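Local coordinates for protein gamma-glutamyltranspeptidase (Klebsiella pneumoniae subsp. pneumoniae, PDB 5HFT) that catalyses the conversion of oxamate to oxalate in the uric acid degradation pathway, as a member of the gamma-glutamyltransferase family, at residues V151-L155 / L218-L223; A162-V168 / G203-P209; Q172-A177 / A199-G203. One frame throughout, in Å; residues are numbered along the deposited sequence.

Contact 1: residues V151-L155 / L218-L223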
ATOM      1  N   VAL A 151     -20.062   9.744  -1.237  1.00 46.72           N
ATOM      2  CA  VAL A 151     -19.368   8.587  -0.668  1.00 49.20           C
ATOM      3  C   VAL A 151     -20.049   7.280  -1.074  1.00 43.83           C
ATOM      4  O   VAL A 151     -19.382   6.308  -1.456  1.00 39.87           O
ATOM      5  CB  VAL A 151     -19.278   8.733   0.868  1.00 53.08           C
ATOM      6  CG1 VAL A 151     -20.660   8.977   1.471  1.00 48.13           C
ATOM      7  CG2 VAL A 151     -18.677   7.496   1.499  1.00 45.02           C
ATOM      8  N   ALA A 152     -21.392   7.250  -1.040  1.00 49.58           N
ATOM      9  CA  ALA A 152     -22.151   6.057  -1.420  1.00 48.79           C
ATOM     10  C   ALA A 152     -21.825   5.608  -2.835  1.00 42.90           C
ATOM     11  O   ALA A 152     -22.023   4.437  -3.174  1.00 51.24           O
ATOM     12  CB  ALA A 152     -23.655   6.311  -1.279  1.00 44.78           C
ATOM     13  N   ARG A 153     -21.363   6.527  -3.673  1.00 43.79           N
ATOM     14  CA  ARG A 153     -20.886   6.161  -4.998  1.00 47.61           C
ATOM     15  C   ARG A 153     -19.491   5.537  -4.933  1.00 46.58           C
ATOM     16  O   ARG A 153     -19.233   4.532  -5.608  1.00 46.91           O
ATOM     17  CB  ARG A 153     -20.887   7.390  -5.911  1.00 41.48           C
ATOM     18  CG  ARG A 153     -20.409   7.094  -7.304  1.00 43.84           C
ATOM     19  CD  ARG A 153     -21.288   6.046  -7.949  1.00 42.58           C
ATOM     20  NE  ARG A 153     -20.618   5.394  -9.071  1.00 46.37           N
ATOM     21  CZ  ARG A 153     -19.895   4.284  -8.956  1.00 49.05           C
ATOM     22  NH1 ARG A 153     -19.756   3.710  -7.769  1.00 45.21           N
ATOM     23  NH2 ARG A 153     -19.313   3.734 -10.019  1.00 47.79           N
ATOM     24  N   LEU A 154     -18.592   6.084  -4.096  1.00 39.51           N
ATOM     25  CA  LEU A 154     -17.224   5.568  -4.054  1.00 32.94           C
ATOM     26  C   LEU A 154     -17.150   4.124  -3.551  1.00 39.68           C
ATOM     27  O   LEU A 154     -16.224   3.392  -3.920  1.00 36.16           O
ATOM     28  CB  LEU A 154     -16.362   6.467  -3.182  1.00 37.81           C
ATOM     29  CG  LEU A 154     -16.342   7.957  -3.524  1.00 42.70           C
ATOM     30  CD1 LEU A 154     -15.294   8.639  -2.669  1.00 41.71           C
ATOM     31  CD2 LEU A 154     -16.071   8.205  -5.007  1.00 40.02           C
ATOM     32  N   LEU A 155     -18.085   3.701  -2.692  1.00 41.53           N
ATOM     33  CA  LEU A 155     -18.098   2.347  -2.148  1.00 41.92           C
ATOM     34  C   LEU A 155     -19.034   1.409  -2.888  1.00 37.04           C
ATOM     35  O   LEU A 155     -19.113   0.237  -2.527  1.00 36.72           O
ATOM     36  CB  LEU A 155     -18.501   2.353  -0.675  1.00 41.15           C
ATOM     37  CG  LEU A 155     -17.701   3.277   0.215  1.00 39.12           C
ATOM     38  CD1 LEU A 155     -18.362   3.273   1.584  1.00 33.00           C
ATOM     39  CD2 LEU A 155     -16.264   2.815   0.244  1.00 37.23           C
ATOM     40  N   LEU A 218     -20.624   2.445   6.317  1.00 45.73           N
ATOM     41  CA  LEU A 218     -19.742   3.545   5.925  1.00 41.30           C
ATOM     42  C   LEU A 218     -20.426   4.481   4.942  1.00 42.20           C
ATOM     43  O   LEU A 218     -20.212   5.698   4.991  1.00 41.52           O
ATOM     44  CB  LEU A 218     -18.443   3.006   5.331  1.00 33.69           C
ATOM     45  CG  LEU A 218     -17.509   2.321   6.332  1.00 39.17           C
ATOM     46  CD1 LEU A 218     -16.216   1.855   5.678  1.00 28.65           C
ATOM     47  CD2 LEU A 218     -17.225   3.248   7.514  1.00 36.10           C
ATOM     48  N   ALA A 219     -21.262   3.934   4.049  1.00 44.23           N
ATOM     49  CA  ALA A 219     -21.913   4.748   3.024  1.00 42.37           C
ATOM     50  C   ALA A 219     -23.050   5.585   3.602  1.00 43.64           C
ATOM     51  O   ALA A 219     -23.300   6.701   3.134  1.00 46.10           O
ATOM     52  CB  ALA A 219     -22.424   3.866   1.884  1.00 40.06           C
ATOM     53  N   SER A 220     -23.781   5.052   4.587  1.00 43.35           N
ATOM     54  CA  SER A 220     -24.892   5.802   5.166  1.00 39.27           C
ATOM     55  C   SER A 220     -24.390   6.828   6.164  1.00 46.43           C
ATOM     56  O   SER A 220     -24.776   8.003   6.096  1.00 42.30           O
ATOM     57  CB  SER A 220     -25.878   4.863   5.871  1.00 44.30           C
ATOM     58  OG  SER A 220     -26.150   3.699   5.107  1.00 55.45           O
ATOM     59  N   ASP A 221     -23.517   6.378   7.093  1.00 50.62           N
ATOM     60  CA  ASP A 221     -22.945   7.171   8.182  1.00 44.31           C
ATOM     61  C   ASP A 221     -21.746   8.017   7.786  1.00 42.31           C
ATOM     62  O   ASP A 221     -21.476   9.004   8.469  1.00 47.40           O
ATOM     63  CB  ASP A 221     -22.472   6.272   9.335  1.00 52.29           C
ATOM     64  CG  ASP A 221     -23.606   5.655  10.126  1.00 48.72           C
ATOM     65  OD1 ASP A 221     -24.684   6.278  10.179  1.00 51.63           O
ATOM     66  OD2 ASP A 221     -23.394   4.568  10.719  1.00 45.11           O
ATOM     67  N   GLY A 222     -21.006   7.652   6.747  1.00 45.99           N
ATOM     68  CA  GLY A 222     -19.782   8.374   6.437  1.00 42.39           C
ATOM     69  C   GLY A 222     -18.529   7.618   6.857  1.00 43.65           C
ATOM     70  O   GLY A 222     -18.526   6.838   7.817  1.00 44.48           O
ATOM     71  N   LEU A 223     -17.439   7.844   6.112  1.00 40.90           N
ATOM     72  CA  LEU A 223     -16.213   7.092   6.356  1.00 39.35           C
ATOM     73  C   LEU A 223     -15.708   7.282   7.774  1.00 41.07           C
ATOM     74  O   LEU A 223     -15.153   6.356   8.369  1.00 42.24           O
ATOM     75  CB  LEU A 223     -15.115   7.474   5.363  1.00 38.23           C
ATOM     76  CG  LEU A 223     -15.232   7.247   3.848  1.00 47.36           C
ATOM     77  CD1 LEU A 223     -15.936   5.920   3.522  1.00 44.04           C
ATOM     78  CD2 LEU A 223     -15.880   8.445   3.137  1.00 46.52           C
TER
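V151 and A152 of the short helix 151-154 meet L218 and A219 in the last turn of helix 209-221 and L223 just beyond it, a close helix-helix contact in this gamma-glutamyltransferase family member. The nearest backbone approach is A152 to A219, with the CA atoms 4.6 Å apart. Two alanines at this point let the helices come so near: A152 CA lies 4.0 Å from A219 CB.

The tightly packed part lies on the inner side, among V151, L155, L218 and L223. The V151 and L223 side chains run antiparallel alongside one another, and V151 CG2 meets both methyls of L223, nearer to CD2 than to CD1. It gets there because CG2 stands trans to the valine N, which leaves CG1 wedged between N and the carbonyl carbon (chi1 54°) and facing A219 O. L155, just past the end of its helix, runs at about a right angle to L218. Its CD1 methyl serves three residues, lying 3.8 Å from L218 CB, 4.1 Å from A219 CB and 4.1 Å from L223 CD1. This layer continues inward: L155 rests on A65 of helix 56-70, L218 on L231 and L223 on L138.

Toward solvent the contact thins out to the alanine pair, A152 CB lying 4.2 Å from A219 CB, and A152 is exposed. R153 points away and forms a salt bridge with E52. Beyond G222, which has positive phi, the methyl end of L223 reaches V151, with L223 CD2 3.4 Å from V151 CG2.

Contact 2: residues A162-V168 / G203-P209; sequences AEDGIPV and GSRFRQP
A two-stranded antiparallel sheet, with strand 166-167 beside strand 205-206, forms the middle of this contact, and backbone bonds continue past it, on one side from V168 to S204 and G203, on the other from helix 156-164. I166 and F206 are its hydrogen-bonded pair: I166 N donates to F206 O at 2.8 Å, and F206 N returns a bond to I166 O. P167 and R205 form the following non-hydrogen-bonded pair. Beyond them V168 N binds S204 O at 2.9 Å, and G203 N donates to V168 O at 3.0 Å.

At the other end the chain leaves helix 156-164 through G165, whose positive phi turns it into the strand; its CA makes a CH...O contact with F206 O. Carbonyls of A162, E163 and D164 face the second segment. A162 O takes the amide of Q208, the N-cap residue of helix 209-221, at 2.7 Å. R207, its chain extended, sends NE to E163 O in a weak bond, while D164 O lies over one face of its guanidinium. R205 also turns its guanidinium edge to D164 O, but the modelled approach is doubtfully short. E163 OE2 forms a salt bridge with R216 of helix 209-221.

I166 and F206 point the same way, side by side, into a buried layer with Q172; the ring also meets W193. At its root, V168 CG2 lies 3.3 Å from F206 CB.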
ATOM      1  N   ALA A 162     -19.139  -7.634  -2.300  1.00 37.74           N
ATOM      2  CA  ALA A 162     -19.229  -8.330  -1.021  1.00 37.47           C
ATOM      3  C   ALA A 162     -20.513  -9.152  -0.918  1.00 33.08           C
ATOM      4  O   ALA A 162     -20.462 -10.334  -0.563  1.00 26.37           O
ATOM      5  CB  ALA A 162     -19.122  -7.321   0.131  1.00 32.01           C
ATOM      6  N   GLU A 163     -21.665  -8.532  -1.212  1.00 30.37           N
ATOM      7  CA  GLU A 163     -22.953  -9.226  -1.160  1.00 38.89           C
ATOM      8  C   GLU A 163     -23.066 -10.288  -2.244  1.00 39.37           C
ATOM      9  O   GLU A 163     -23.628 -11.367  -2.029  1.00 38.35           O
ATOM     10  CB  GLU A 163     -24.103  -8.237  -1.358  1.00 43.03           C
ATOM     11  CG  GLU A 163     -24.375  -7.291  -0.229  1.00 48.02           C
ATOM     12  CD  GLU A 163     -25.284  -7.876   0.841  1.00 51.75           C
ATOM     13  OE1 GLU A 163     -24.885  -8.850   1.530  1.00 55.78           O
ATOM     14  OE2 GLU A 163     -26.405  -7.345   1.001  1.00 54.26           O
ATOM     15  N   ASP A 164     -22.590  -9.969  -3.433  1.00 43.00           N
ATOM     16  CA  ASP A 164     -22.877 -10.760  -4.612  1.00 41.66           C
ATOM     17  C   ASP A 164     -21.710 -11.628  -5.022  1.00 39.11           C
ATOM     18  O   ASP A 164     -21.892 -12.548  -5.819  1.00 41.76           O
ATOM     19  CB  ASP A 164     -23.312  -9.805  -5.728  1.00 39.75           C
ATOM     20  CG  ASP A 164     -24.412  -8.860  -5.255  1.00 43.99           C
ATOM     21  OD1 ASP A 164     -25.520  -9.360  -4.992  1.00 57.73           O
ATOM     22  OD2 ASP A 164     -24.176  -7.649  -5.063  1.00 43.61           O
ATOM     23  N   GLY A 165     -20.518 -11.311  -4.548  1.00 33.79           N
ATOM     24  CA  GLY A 165     -19.406 -12.227  -4.564  1.00 37.57           C
ATOM     25  C   GLY A 165     -18.272 -11.759  -5.452  1.00 34.09           C
ATOM     26  O   GLY A 165     -18.444 -10.922  -6.338  1.00 37.83           O
ATOM     27  N   ILE A 166     -17.113 -12.365  -5.233  1.00 33.79           N
ATOM     28  CA  ILE A 166     -15.923 -12.100  -6.033  1.00 33.91           C
ATOM     29  C   ILE A 166     -15.510 -13.416  -6.672  1.00 36.68           C
ATOM     30  O   ILE A 166     -15.861 -14.504  -6.179  1.00 39.22           O
ATOM     31  CB  ILE A 166     -14.769 -11.508  -5.189  1.00 35.09           C
ATOM     32  CG1 ILE A 166     -14.332 -12.495  -4.094  1.00 35.44           C
ATOM     33  CG2 ILE A 166     -15.176 -10.177  -4.604  1.00 33.86           C
ATOM     34  CD1 ILE A 166     -12.922 -12.306  -3.585  1.00 31.64           C
ATOM     35  N   PRO A 167     -14.767 -13.360  -7.770  1.00 35.92           N
ATOM     36  CA  PRO A 167     -14.094 -14.571  -8.250  1.00 31.68           C
ATOM     37  C   PRO A 167     -12.923 -14.863  -7.332  1.00 33.72           C
ATOM     38  O   PRO A 167     -12.020 -14.035  -7.204  1.00 33.81           O
ATOM     39  CB  PRO A 167     -13.631 -14.191  -9.662  1.00 29.87           C
ATOM     40  CG  PRO A 167     -14.422 -12.936 -10.013  1.00 32.27           C
ATOM     41  CD  PRO A 167     -14.663 -12.239  -8.721  1.00 36.44           C
ATOM     42  N   VAL A 168     -12.959 -16.015  -6.655  1.00 31.88           N
ATOM     43  CA  VAL A 168     -11.868 -16.306  -5.727  1.00 35.12           C
ATOM     44  C   VAL A 168     -10.564 -16.291  -6.503  1.00 30.11           C
ATOM     45  O   VAL A 168     -10.389 -17.020  -7.485  1.00 27.73           O
ATOM     46  CB  VAL A 168     -12.093 -17.632  -4.985  1.00 32.37           C
ATOM     47  CG1 VAL A 168     -10.904 -17.969  -4.096  1.00 29.90           C
ATOM     48  CG2 VAL A 168     -13.291 -17.521  -4.120  1.00 27.25           C
ATOM     49  N   GLY A 203     -11.598 -19.571  -8.609  1.00 30.26           N
ATOM     50  CA  GLY A 203     -12.619 -19.487  -9.637  1.00 28.52           C
ATOM     51  C   GLY A 203     -14.049 -19.604  -9.155  1.00 35.27           C
ATOM     52  O   GLY A 203     -14.969 -19.449  -9.974  1.00 30.79           O
ATOM     53  N   SER A 204     -14.268 -19.823  -7.852  1.00 36.26           N
ATOM     54  CA  SER A 204     -15.600 -19.921  -7.272  1.00 37.54           C
ATOM     55  C   SER A 204     -16.093 -18.553  -6.830  1.00 32.90           C
ATOM     56  O   SER A 204     -15.313 -17.631  -6.590  1.00 33.74           O
ATOM     57  CB  SER A 204     -15.612 -20.851  -6.053  1.00 33.69           C
ATOM     58  OG  SER A 204     -14.653 -20.422  -5.093  1.00 32.75           O
ATOM     59  N   ARG A 205     -17.410 -18.439  -6.704  1.00 36.22           N
ATOM     60  CA  ARG A 205     -18.019 -17.217  -6.205  1.00 39.88           C
ATOM     61  C   ARG A 205     -17.935 -17.222  -4.684  1.00 41.56           C
ATOM     62  O   ARG A 205     -18.303 -18.211  -4.044  1.00 45.17           O
ATOM     63  CB  ARG A 205     -19.474 -17.105  -6.671  1.00 38.02           C
ATOM     64  CG  ARG A 205     -20.123 -15.745  -6.392  1.00 39.68           C
ATOM     65  CD  ARG A 205     -21.281 -15.500  -7.332  1.00 46.14           C
ATOM     66  NE  ARG A 205     -21.567 -14.077  -7.549  1.00 46.37           N
ATOM     67  CZ  ARG A 205     -21.966 -13.581  -8.717  1.00 45.46           C
ATOM     68  NH1 ARG A 205     -22.223 -12.280  -8.863  1.00 41.24           N
ATOM     69  NH2 ARG A 205     -22.081 -14.403  -9.755  1.00 43.62           N
ATOM     70  N   PHE A 206     -17.417 -16.135  -4.111  1.00 38.54           N
ATOM     71  CA  PHE A 206     -17.170 -16.036  -2.675  1.00 39.04           C
ATOM     72  C   PHE A 206     -17.794 -14.738  -2.186  1.00 39.05           C
ATOM     73  O   PHE A 206     -17.512 -13.670  -2.740  1.00 36.80           O
ATOM     74  CB  PHE A 206     -15.672 -16.068  -2.365  1.00 34.05           C
ATOM     75  CG  PHE A 206     -15.335 -15.933  -0.910  1.00 34.87           C
ATOM     76  CD1 PHE A 206     -15.505 -17.011  -0.049  1.00 35.05           C
ATOM     77  CD2 PHE A 206     -14.792 -14.756  -0.408  1.00 35.41           C
ATOM     78  CE1 PHE A 206     -15.180 -16.910   1.289  1.00 32.79           C
ATOM     79  CE2 PHE A 206     -14.464 -14.639   0.924  1.00 35.00           C
ATOM     80  CZ  PHE A 206     -14.662 -15.736   1.787  1.00 33.39           C
ATOM     81  N   ARG A 207     -18.673 -14.842  -1.192  1.00 35.99           N
ATOM     82  CA  ARG A 207     -19.423 -13.720  -0.647  1.00 32.73           C
ATOM     83  C   ARG A 207     -18.798 -13.284   0.665  1.00 29.88           C
ATOM     84  O   ARG A 207     -17.925 -13.947   1.215  1.00 32.84           O
ATOM     85  CB  ARG A 207     -20.909 -14.076  -0.444  1.00 32.51           C
ATOM     86  CG  ARG A 207     -21.749 -13.987  -1.715  1.00 39.72           C
ATOM     87  CD  ARG A 207     -23.093 -14.663  -1.601  1.00 43.20           C
ATOM     88  NE  ARG A 207     -24.034 -14.203  -2.631  1.00 51.21           N
ATOM     89  CZ  ARG A 207     -24.290 -14.846  -3.777  1.00 55.11           C
ATOM     90  NH1 ARG A 207     -23.661 -15.981  -4.071  1.00 57.88           N
ATOM     91  NH2 ARG A 207     -25.172 -14.348  -4.641  1.00 51.77           N
ATOM     92  N   GLN A 208     -19.155 -12.089   1.090  1.00 35.02           N
ATOM     93  CA  GLN A 208     -18.755 -11.568   2.394  1.00 34.59           C
ATOM     94  C   GLN A 208     -19.949 -10.775   2.884  1.00 37.02           C
ATOM     95  O   GLN A 208     -19.988  -9.543   2.779  1.00 39.44           O
ATOM     96  CB  GLN A 208     -17.480 -10.720   2.329  1.00 30.97           C
ATOM     97  CG  GLN A 208     -16.187 -11.501   2.075  1.00 31.84           C
ATOM     98  CD  GLN A 208     -14.944 -10.598   2.012  1.00 39.72           C
ATOM     99  OE1 GLN A 208     -14.196 -10.606   1.035  1.00 38.44           O
ATOM    100  NE2 GLN A 208     -14.722  -9.831   3.073  1.00 43.53           N
ATOM    101  N   PRO A 209     -20.979 -11.460   3.381  1.00 35.85           N
ATOM    102  CA  PRO A 209     -22.205 -10.749   3.750  1.00 39.53           C
ATOM    103  C   PRO A 209     -21.987  -9.818   4.916  1.00 38.88           C
ATOM    104  O   PRO A 209     -22.672  -8.792   5.013  1.00 42.01           O
ATOM    105  CB  PRO A 209     -23.180 -11.880   4.111  1.00 31.00           C
ATOM    106  CG  PRO A 209     -22.505 -13.139   3.691  1.00 28.43           C
ATOM    107  CD  PRO A 209     -21.050 -12.882   3.725  1.00 33.12           C
TER

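Contact 3: residues Q172-A177 / A199-G203; sequences QAHATA and APRPG
The backbone of 199-203 is an extended loop that passes along one side of helix 170-178, coming nearest at A177 and A199, whose CA atoms are 5.2 Å apart. The helical segment keeps its own bonds, A177 N to A173 O among them, and the two segments are joined by packing.

A199 points its methyl at the helix, where CB lies 3.6 Å from A173 O and equally far from A177 N, so it settles over a backbone turn. T176 CG2 flanks it at 3.8 Å from A199 CB, and A177 CB also touches it. One turn earlier, A173 CB touches both P200 O, at 3.3 Å, and P202 CG, at 3.6 Å. The P200 ring reaches T176 CG2 through its CD.

T176 turns CG2 trans to its N and OG1 back along the helix (chi1 -61°), where the hydroxyl donates to Q172 O at 2.8 Å. That carbonyl also accepts from T176 N, so two donors hold it. On the side of T176 and A175, another protein chain of the assembly packs. Alanines on both segments and two prolines let an extended, polyproline-II-like coil lie close on the helix, methyls against backbone and ring carbons, just before strand 205-206.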
ATOM      1  N   GLN A 172      -5.659 -15.933  -2.892  1.00 36.29           N
ATOM      2  CA  GLN A 172      -6.542 -16.007  -1.727  1.00 34.40           C
ATOM      3  C   GLN A 172      -6.797 -17.447  -1.319  1.00 38.78           C
ATOM      4  O   GLN A 172      -6.835 -17.764  -0.122  1.00 41.24           O
ATOM      5  CB  GLN A 172      -7.875 -15.324  -2.007  1.00 31.12           C
ATOM      6  CG  GLN A 172      -8.878 -15.576  -0.914  1.00 34.17           C
ATOM      7  CD  GLN A 172     -10.190 -14.880  -1.164  1.00 40.10           C
ATOM      8  OE1 GLN A 172     -10.300 -14.049  -2.070  1.00 46.45           O
ATOM      9  NE2 GLN A 172     -11.205 -15.217  -0.367  1.00 36.67           N
ATOM     10  N   ALA A 173      -7.028 -18.326  -2.298  1.00 35.91           N
ATOM     11  CA  ALA A 173      -7.164 -19.745  -1.986  1.00 39.07           C
ATOM     12  C   ALA A 173      -5.867 -20.308  -1.407  1.00 41.42           C
ATOM     13  O   ALA A 173      -5.883 -21.028  -0.400  1.00 43.99           O
ATOM     14  CB  ALA A 173      -7.590 -20.519  -3.228  1.00 31.23           C
ATOM     15  N   HIS A 174      -4.729 -19.979  -2.022  1.00 37.05           N
ATOM     16  CA  HIS A 174      -3.450 -20.514  -1.562  1.00 39.94           C
ATOM     17  C   HIS A 174      -3.116 -20.006  -0.166  1.00 45.60           C
ATOM     18  O   HIS A 174      -2.799 -20.795   0.733  1.00 47.23           O
ATOM     19  CB  HIS A 174      -2.338 -20.147  -2.553  1.00 42.97           C
ATOM     20  CG  HIS A 174      -0.986 -20.691  -2.191  1.00 47.59           C
ATOM     21  ND1 HIS A 174       0.010 -19.911  -1.639  1.00 55.81           N
ATOM     22  CD2 HIS A 174      -0.465 -21.937  -2.308  1.00 53.12           C
ATOM     23  CE1 HIS A 174       1.086 -20.652  -1.434  1.00 54.21           C
ATOM     24  NE2 HIS A 174       0.825 -21.886  -1.830  1.00 52.30           N
ATOM     25  N   ALA A 175      -3.177 -18.686   0.035  1.00 42.34           N
ATOM     26  CA  ALA A 175      -2.897 -18.126   1.354  1.00 42.61           C
ATOM     27  C   ALA A 175      -3.769 -18.764   2.432  1.00 39.36           C
ATOM     28  O   ALA A 175      -3.276 -19.103   3.510  1.00 34.06           O
ATOM     29  CB  ALA A 175      -3.100 -16.615   1.337  1.00 42.33           C
ATOM     30  N   THR A 176      -5.067 -18.928   2.150  1.00 37.63           N
ATOM     31  CA  THR A 176      -5.979 -19.555   3.100  1.00 37.79           C
ATOM     32  C   THR A 176      -5.616 -21.009   3.367  1.00 39.34           C
ATOM     33  O   THR A 176      -5.634 -21.454   4.518  1.00 42.27           O
ATOM     34  CB  THR A 176      -7.412 -19.433   2.614  1.00 40.57           C
ATOM     35  OG1 THR A 176      -7.741 -18.039   2.518  1.00 41.33           O
ATOM     36  CG2 THR A 176      -8.364 -20.130   3.569  1.00 30.90           C
ATOM     37  N   ALA A 177      -5.299 -21.775   2.326  1.00 44.62           N
ATOM     38  CA  ALA A 177      -4.889 -23.162   2.552  1.00 41.20           C
ATOM     39  C   ALA A 177      -3.609 -23.223   3.377  1.00 44.14           C
ATOM     40  O   ALA A 177      -3.508 -23.984   4.348  1.00 48.84           O
ATOM     41  CB  ALA A 177      -4.688 -23.877   1.217  1.00 34.85           C
ATOM     42  N   ALA A 199     -10.210 -24.235   2.432  1.00 36.48           N
ATOM     43  CA  ALA A 199      -9.976 -23.053   1.597  1.00 37.76           C
ATOM     44  C   ALA A 199     -10.893 -23.055   0.375  1.00 32.66           C
ATOM     45  O   ALA A 199     -11.061 -24.096  -0.275  1.00 34.24           O
ATOM     46  CB  ALA A 199      -8.519 -22.990   1.131  1.00 38.75           C
ATOM     47  N   PRO A 200     -11.461 -21.904   0.006  1.00 38.88           N
ATOM     48  CA  PRO A 200     -12.398 -21.874  -1.129  1.00 33.49           C
ATOM     49  C   PRO A 200     -11.675 -22.173  -2.429  1.00 26.95           C
ATOM     50  O   PRO A 200     -10.477 -21.926  -2.570  1.00 34.07           O
ATOM     51  CB  PRO A 200     -12.943 -20.442  -1.116  1.00 32.40           C
ATOM     52  CG  PRO A 200     -11.923 -19.653  -0.352  1.00 34.40           C
ATOM     53  CD  PRO A 200     -11.298 -20.581   0.639  1.00 35.62           C
ATOM     54  N   ARG A 201     -12.405 -22.731  -3.372  1.00 28.74           N
ATOM     55  CA  ARG A 201     -11.812 -23.153  -4.638  1.00 24.64           C
ATOM     56  C   ARG A 201     -11.548 -21.938  -5.522  1.00 25.47           C
ATOM     57  O   ARG A 201     -12.395 -21.043  -5.611  1.00 22.02           O
ATOM     58  CB  ARG A 201     -12.723 -24.155  -5.357  1.00 29.90           C
ATOM     59  N   PRO A 202     -10.369 -21.840  -6.125  1.00 25.84           N
ATOM     60  CA  PRO A 202     -10.119 -20.764  -7.089  1.00 30.95           C
ATOM     61  C   PRO A 202     -11.172 -20.762  -8.193  1.00 33.70           C
ATOM     62  O   PRO A 202     -11.634 -21.815  -8.635  1.00 37.31           O
ATOM     63  CB  PRO A 202      -8.726 -21.101  -7.629  1.00 33.41           C
ATOM     64  CG  PRO A 202      -8.068 -21.901  -6.515  1.00 24.09           C
ATOM     65  CD  PRO A 202      -9.181 -22.689  -5.904  1.00 26.92           C
ATOM     66  N   GLY A 203     -11.598 -19.571  -8.609  1.00 30.26           N
ATOM     67  CA  GLY A 203     -12.619 -19.487  -9.637  1.00 28.52           C
ATOM     68  C   GLY A 203     -14.049 -19.604  -9.155  1.00 35.27           C
ATOM     69  O   GLY A 203     -14.969 -19.449  -9.974  1.00 30.79           O
TER

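In the fold
The three contacts are nested along the chain: contact 1 closes the widest loop, contact 2 lies within it and contact 3 lies within contact 2. Helix 151-154 is followed by helix 156-164, strand 166-167 and helix 170-178; the return path runs through 199-203, strand 205-206 and helix 209-221, so the outgoing and returning chain meet at three successive places. Contacts 2 and 3 share G203, have centres 12 Å apart and touch, for example through F206 and Q172. Contact 1 stands apart, its nearest atoms about 8 Å from contact 2 and about 17 Å from contact 3. All three lie within the gamma-glutamyltranspeptidase family region and join the two halves of residues 151-223.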